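Local coordinates for uncharacterized protein (Peptoclostridium difficile, PDB 6N7M), which is of unknown function but is probably made with a signal peptide for export, and folds in its ordered part into a helical hairpin paired with a second copy, at residues E38-A41 / K42-E46; V60-K63 / D64-T68. One frame throughout, in Å; residues are numbered along the deposited sequence. Where two conformers were deposited one is given.

Interaction 1: E38-A41 / K42-E46; sequences EEYA and KHIQE
Tyr-40 meets His-43 and Ile-44 along one face of the alpha-helix 37-51, the first arm of a helical hairpin, so the contact is a local one between side chains three and four residues apart. The phenol ring leaves the helix with CG trans to the backbone N (chi1 -160°), which swings the ring toward the following turn of the helix. There Ile-44 comes in at its CD1 end: this methyl lies 3.7 Å from Tyr-40 CE2, while Ile-44 CG1 sits over the rim of one ring face. The isoleucine gets there with CG1 beside its own backbone N (chi1 -71°) and an extended chain to CD1. On the CE1 side of the phenol, the His-43 imidazole approaches obliquely, its CD2 4.1 Å from Tyr-40 CE1, a loose contact rather than a stack. Together the three side chains face helix 62-82, where Met-72 touches each of them, and Tyr-40 OH makes a weak hydrogen bond to Glu-75. On another side of the helix, Glu-38 and Lys-42 carry opposite charges with OE2 and NZ 5.0 Å apart, too far for a salt bridge, though a mild attraction is likely. Backbone bonds from i+4 to i hold the spacing of these groups. Among them, Ile-44 N donates to Tyr-40 O over 2.9 Å at an N-H...O angle of 162°.

Interaction 2: V60-K63 / D64-T68; sequences VSQK and DLEET
Asp-64 comes back against Ser-61 and Val-60 where helix 62-82 begins, with Ser-61 as N-cap. Its backbone N donates to Ser-61 OG over 3.1 Å, the capping bond; a chi1 of 65° sets the hydroxyl between the serine's own N and carbonyl carbon, facing the N-H of Asp-64. The Asp-64 carboxylate folds back toward the helix start, CG lying beside its own N (chi1 -64°). Its OD2 takes a bond from a water at 2.6 Å, and that same water accepts from Ser-61 N. Val-60 packs against the aliphatic part of the aspartate, CB to Asp-64 CB 3.9 Å. Next, Leu-65 N donates to Ser-61 O, while its side chain is buried against Leu-47 and Ala-51 of helix 37-51. Glu-66 bonds through its N to Gln-62 O, and its OE2 lies 3.5 Å from Gln-62 CG, with the amide and carboxylate planes turned 80° apart. The amide NE2 of Gln-62 is bonded instead to Ala-51 O. Glu-67 N reaches Lys-63 O in the ordinary helical way. Thr-68 ends the segment by sending both N and OG1 (3.1 Å) to Asp-64 O, from opposite faces of the carbonyl plane. The serine hydroxyl thus accepts the backbone N-H of Asp-64, while the carboxylate reaches that of Ser-61 through the water; its negative charge is probably stabilised by the helix dipole.

Interaction 1 lies on helix 37-51 and interaction 2 at the start of helix 62-82, so the two come in series along the chain, one on each arm of the hairpin. Their centres are about 17 Å apart and their nearest atoms about 7 Å, without touching. Each contact also sends side chains across to the opposite arm: interaction 1 packs toward the middle of helix 62-82, interaction 2 sends Leu-65 to the end of helix 37-51. Both contacts also reach the second subunit, where Ile-90 of that chain packs on Glu-46 and His-34 and Met-87 of that chain pack on Val-60 and Thr-68. No ligand or active site is known to connect them.

Interaction 1: E38-A41 / K42-E46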
loop_
_atom_site.group_PDB
_atom_site.type_symbol
_atom_site.label_atom_id
_atom_site.label_comp_id
_atom_site.label_asym_id
_atom_site.label_seq_id
_atom_site.Cartn_x
_atom_site.Cartn_y
_atom_site.Cartn_z
ATOM N N GLU A 38 -7.361 5.593 -12.037
ATOM C CA GLU A 38 -6.140 5.932 -12.822
ATOM C C GLU A 38 -4.872 5.645 -12.016
ATOM O O GLU A 38 -3.919 5.113 -12.609
ATOM C CB GLU A 38 -6.163 7.398 -13.234
ATOM C CG GLU A 38 -4.898 7.894 -13.905
ATOM C CD GLU A 38 -5.056 9.256 -14.567
ATOM O OE1 GLU A 38 -6.160 9.559 -15.071
ATOM O OE2 GLU A 38 -4.086 10.025 -14.541
ATOM N N GLU A 39 -4.859 6.046 -10.746
ATOM C CA GLU A 39 -3.678 5.852 -9.885
ATOM C C GLU A 39 -3.393 4.363 -9.717
ATOM O O GLU A 39 -2.216 3.968 -9.811
ATOM C CB GLU A 39 -3.912 6.498 -8.526
ATOM C CG GLU A 39 -3.814 8.005 -8.515
ATOM C CD GLU A 39 -4.199 8.625 -7.175
ATOM O OE1 GLU A 39 -4.869 7.925 -6.326
ATOM O OE2 GLU A 39 -3.855 9.798 -6.965
ATOM N N TYR A 40 -4.432 3.564 -9.501
ATOM C CA TYR A 40 -4.197 2.132 -9.244
ATOM C C TYR A 40 -3.803 1.425 -10.535
ATOM O O TYR A 40 -2.954 0.506 -10.501
ATOM C CB TYR A 40 -5.423 1.518 -8.603
ATOM C CG TYR A 40 -5.141 0.227 -7.892
ATOM C CD1 TYR A 40 -4.285 0.175 -6.804
ATOM C CD2 TYR A 40 -5.763 -0.947 -8.283
ATOM C CE1 TYR A 40 -4.020 -1.011 -6.149
ATOM C CE2 TYR A 40 -5.522 -2.141 -7.629
ATOM C CZ TYR A 40 -4.658 -2.175 -6.549
ATOM O OH TYR A 40 -4.430 -3.335 -5.871
ATOM N N ALA A 41 -4.386 1.861 -11.644
ATOM C CA ALA A 41 -4.003 1.272 -12.948
ATOM C C ALA A 41 -2.512 1.557 -13.170
ATOM O O ALA A 41 -1.804 0.649 -13.620
ATOM C CB ALA A 41 -4.849 1.847 -14.055
ATOM N N LYS A 42 -2.055 2.766 -12.799
ATOM C CA LYS A 42 -0.623 3.128 -13.010
ATOM C C LYS A 42 0.264 2.286 -12.091
ATOM O O LYS A 42 1.372 1.837 -12.537
ATOM C CB LYS A 42 -0.380 4.607 -12.744
ATOM C CG LYS A 42 1.003 5.091 -13.155
ATOM C CD LYS A 42 1.264 6.557 -12.807
ATOM C CE LYS A 42 0.343 7.538 -13.498
ATOM N NZ LYS A 42 0.582 8.918 -13.011
ATOM N N HIS A 43 -0.181 2.109 -10.853
ATOM C CA HIS A 43 0.575 1.311 -9.858
ATOM C C HIS A 43 0.750 -0.124 -10.374
ATOM O O HIS A 43 1.908 -0.675 -10.309
ATOM C CB HIS A 43 -0.098 1.435 -8.481
ATOM C CG HIS A 43 0.476 0.528 -7.463
ATOM N ND1 HIS A 43 1.745 0.698 -6.957
ATOM C CD2 HIS A 43 -0.027 -0.562 -6.860
ATOM C CE1 HIS A 43 2.015 -0.282 -6.128
ATOM N NE2 HIS A 43 0.942 -1.046 -6.035
ATOM N N ILE A 44 -0.327 -0.693 -10.906
ATOM C CA ILE A 44 -0.304 -2.073 -11.461
ATOM C C ILE A 44 0.682 -2.143 -12.617
ATOM O O ILE A 44 1.414 -3.119 -12.679
ATOM C CB ILE A 44 -1.719 -2.516 -11.892
ATOM C CG1 ILE A 44 -2.601 -2.767 -10.661
ATOM C CG2 ILE A 44 -1.669 -3.733 -12.815
ATOM C CD1 ILE A 44 -4.060 -2.946 -10.984
ATOM N N GLN A 45 0.708 -1.124 -13.484
ATOM C CA GLN A 45 1.604 -1.150 -14.673
ATOM C C GLN A 45 3.061 -1.051 -14.206
ATOM O O GLN A 45 3.920 -1.716 -14.813
ATOM C CB GLN A 45 1.250 -0.015 -15.634
ATOM C CG GLN A 45 2.104 0.021 -16.882
ATOM C CD GLN A 45 1.925 -1.217 -17.722
ATOM O OE1 GLN A 45 0.848 -1.798 -17.809
ATOM N NE2 GLN A 45 2.981 -1.604 -18.406
ATOM N N GLU A 46 3.314 -0.263 -13.156
ATOM C CA GLU A 46 4.694 -0.134 -12.630
ATOM C C GLU A 46 5.126 -1.500 -12.091
ATOM O O GLU A 46 6.304 -1.876 -12.316
ATOM C CB GLU A 46 4.795 0.938 -11.537
ATOM C CG GLU A 46 6.233 1.321 -11.229
ATOM C CD GLU A 46 6.479 2.176 -9.998
ATOM O OE1 GLU A 46 7.653 2.460 -9.722
ATOM O OE2 GLU A 46 5.510 2.523 -9.299
#

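Interaction 2: V60-K63 / D64-T68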
loop_
_atom_site.group_PDB
_atom_site.type_symbol
_atom_site.label_atom_id
_atom_site.label_comp_id
_atom_site.label_asym_id
_atom_site.label_seq_id
_atom_site.Cartn_x
_atom_site.Cartn_y
_atom_site.Cartn_z
ATOM N N VAL A 60 9.041 -12.907 -3.117
ATOM C CA VAL A 60 8.085 -13.987 -3.459
ATOM C C VAL A 60 8.480 -14.508 -4.849
ATOM O O VAL A 60 9.283 -13.853 -5.502
ATOM C CB VAL A 60 6.616 -13.536 -3.450
ATOM C CG1 VAL A 60 6.154 -13.119 -2.072
ATOM C CG2 VAL A 60 6.331 -12.445 -4.473
ATOM N N SER A 61 7.940 -15.664 -5.246
ATOM C CA SER A 61 8.257 -16.278 -6.569
ATOM C C SER A 61 7.639 -15.482 -7.714
ATOM O O SER A 61 6.765 -14.619 -7.481
ATOM C CB SER A 61 7.796 -17.691 -6.648
ATOM O OG SER A 61 6.381 -17.752 -6.588
ATOM N N GLN A 62 8.084 -15.778 -8.929
ATOM C CA GLN A 62 7.538 -15.096 -10.127
ATOM C C GLN A 62 6.047 -15.446 -10.255
ATOM O O GLN A 62 5.279 -14.561 -10.634
ATOM C CB GLN A 62 8.287 -15.528 -11.391
ATOM C CG GLN A 62 7.978 -14.645 -12.580
ATOM C CD GLN A 62 8.537 -13.252 -12.397
ATOM O OE1 GLN A 62 9.471 -13.013 -11.632
ATOM N NE2 GLN A 62 8.015 -12.310 -13.160
ATOM N N LYS A 63 5.672 -16.691 -9.945
ATOM C CA LYS A 63 4.263 -17.141 -10.044
ATOM C C LYS A 63 3.407 -16.430 -8.995
ATOM O O LYS A 63 2.288 -16.067 -9.340
ATOM C CB LYS A 63 4.154 -18.657 -9.868
ATOM C CG LYS A 63 4.674 -19.510 -11.015
ATOM C CD LYS A 63 4.481 -20.990 -10.711
ATOM C CE LYS A 63 4.636 -21.924 -11.891
ATOM N NZ LYS A 63 3.553 -21.729 -12.882
ATOM N N ASP A 64 3.939 -16.229 -7.785
ATOM C CA ASP A 64 3.169 -15.519 -6.735
ATOM C C ASP A 64 2.975 -14.063 -7.178
ATOM O O ASP A 64 1.893 -13.510 -6.941
ATOM C CB ASP A 64 3.859 -15.592 -5.366
ATOM C CG ASP A 64 3.946 -17.010 -4.827
ATOM O OD1 ASP A 64 3.105 -17.842 -5.250
ATOM O OD2 ASP A 64 4.866 -17.275 -4.015
ATOM N N LEU A 65 3.997 -13.461 -7.771
ATOM C CA LEU A 65 3.876 -12.039 -8.191
ATOM C C LEU A 65 2.854 -11.920 -9.327
ATOM O O LEU A 65 2.008 -11.005 -9.291
ATOM C CB LEU A 65 5.263 -11.528 -8.591
ATOM C CG LEU A 65 5.329 -10.067 -9.051
ATOM C CD1 LEU A 65 4.620 -9.143 -8.078
ATOM C CD2 LEU A 65 6.771 -9.623 -9.233
ATOM N N GLU A 66 2.874 -12.865 -10.274
ATOM C CA GLU A 66 1.900 -12.823 -11.393
ATOM C C GLU A 66 0.489 -13.024 -10.851
ATOM O O GLU A 66 -0.402 -12.365 -11.363
ATOM C CB GLU A 66 2.282 -13.840 -12.463
ATOM C CG GLU A 66 3.594 -13.469 -13.146
ATOM C CD GLU A 66 3.996 -14.344 -14.320
ATOM O OE1 GLU A 66 3.115 -15.038 -14.870
ATOM O OE2 GLU A 66 5.188 -14.333 -14.671
ATOM N N GLU A 67 0.329 -13.885 -9.834
ATOM C CA GLU A 67 -0.971 -14.142 -9.165
ATOM C C GLU A 67 -1.452 -12.878 -8.443
ATOM O O GLU A 67 -2.675 -12.576 -8.497
ATOM C CB GLU A 67 -0.813 -15.282 -8.168
ATOM C CG GLU A 67 -2.112 -15.754 -7.563
ATOM C CD GLU A 67 -1.918 -16.764 -6.441
ATOM O OE1 GLU A 67 -0.862 -16.693 -5.757
ATOM O OE2 GLU A 67 -2.797 -17.641 -6.266
ATOM N N THR A 68 -0.549 -12.204 -7.726
ATOM C CA THR A 68 -0.882 -10.932 -7.026
ATOM C C THR A 68 -1.310 -9.866 -8.052
ATOM O O THR A 68 -2.278 -9.174 -7.785
ATOM C CB THR A 68 0.307 -10.468 -6.161
ATOM O OG1 THR A 68 0.490 -11.448 -5.145
ATOM C CG2 THR A 68 0.139 -9.105 -5.523
HETATM O O HOH W 1 7.018 -16.793 -2.565
#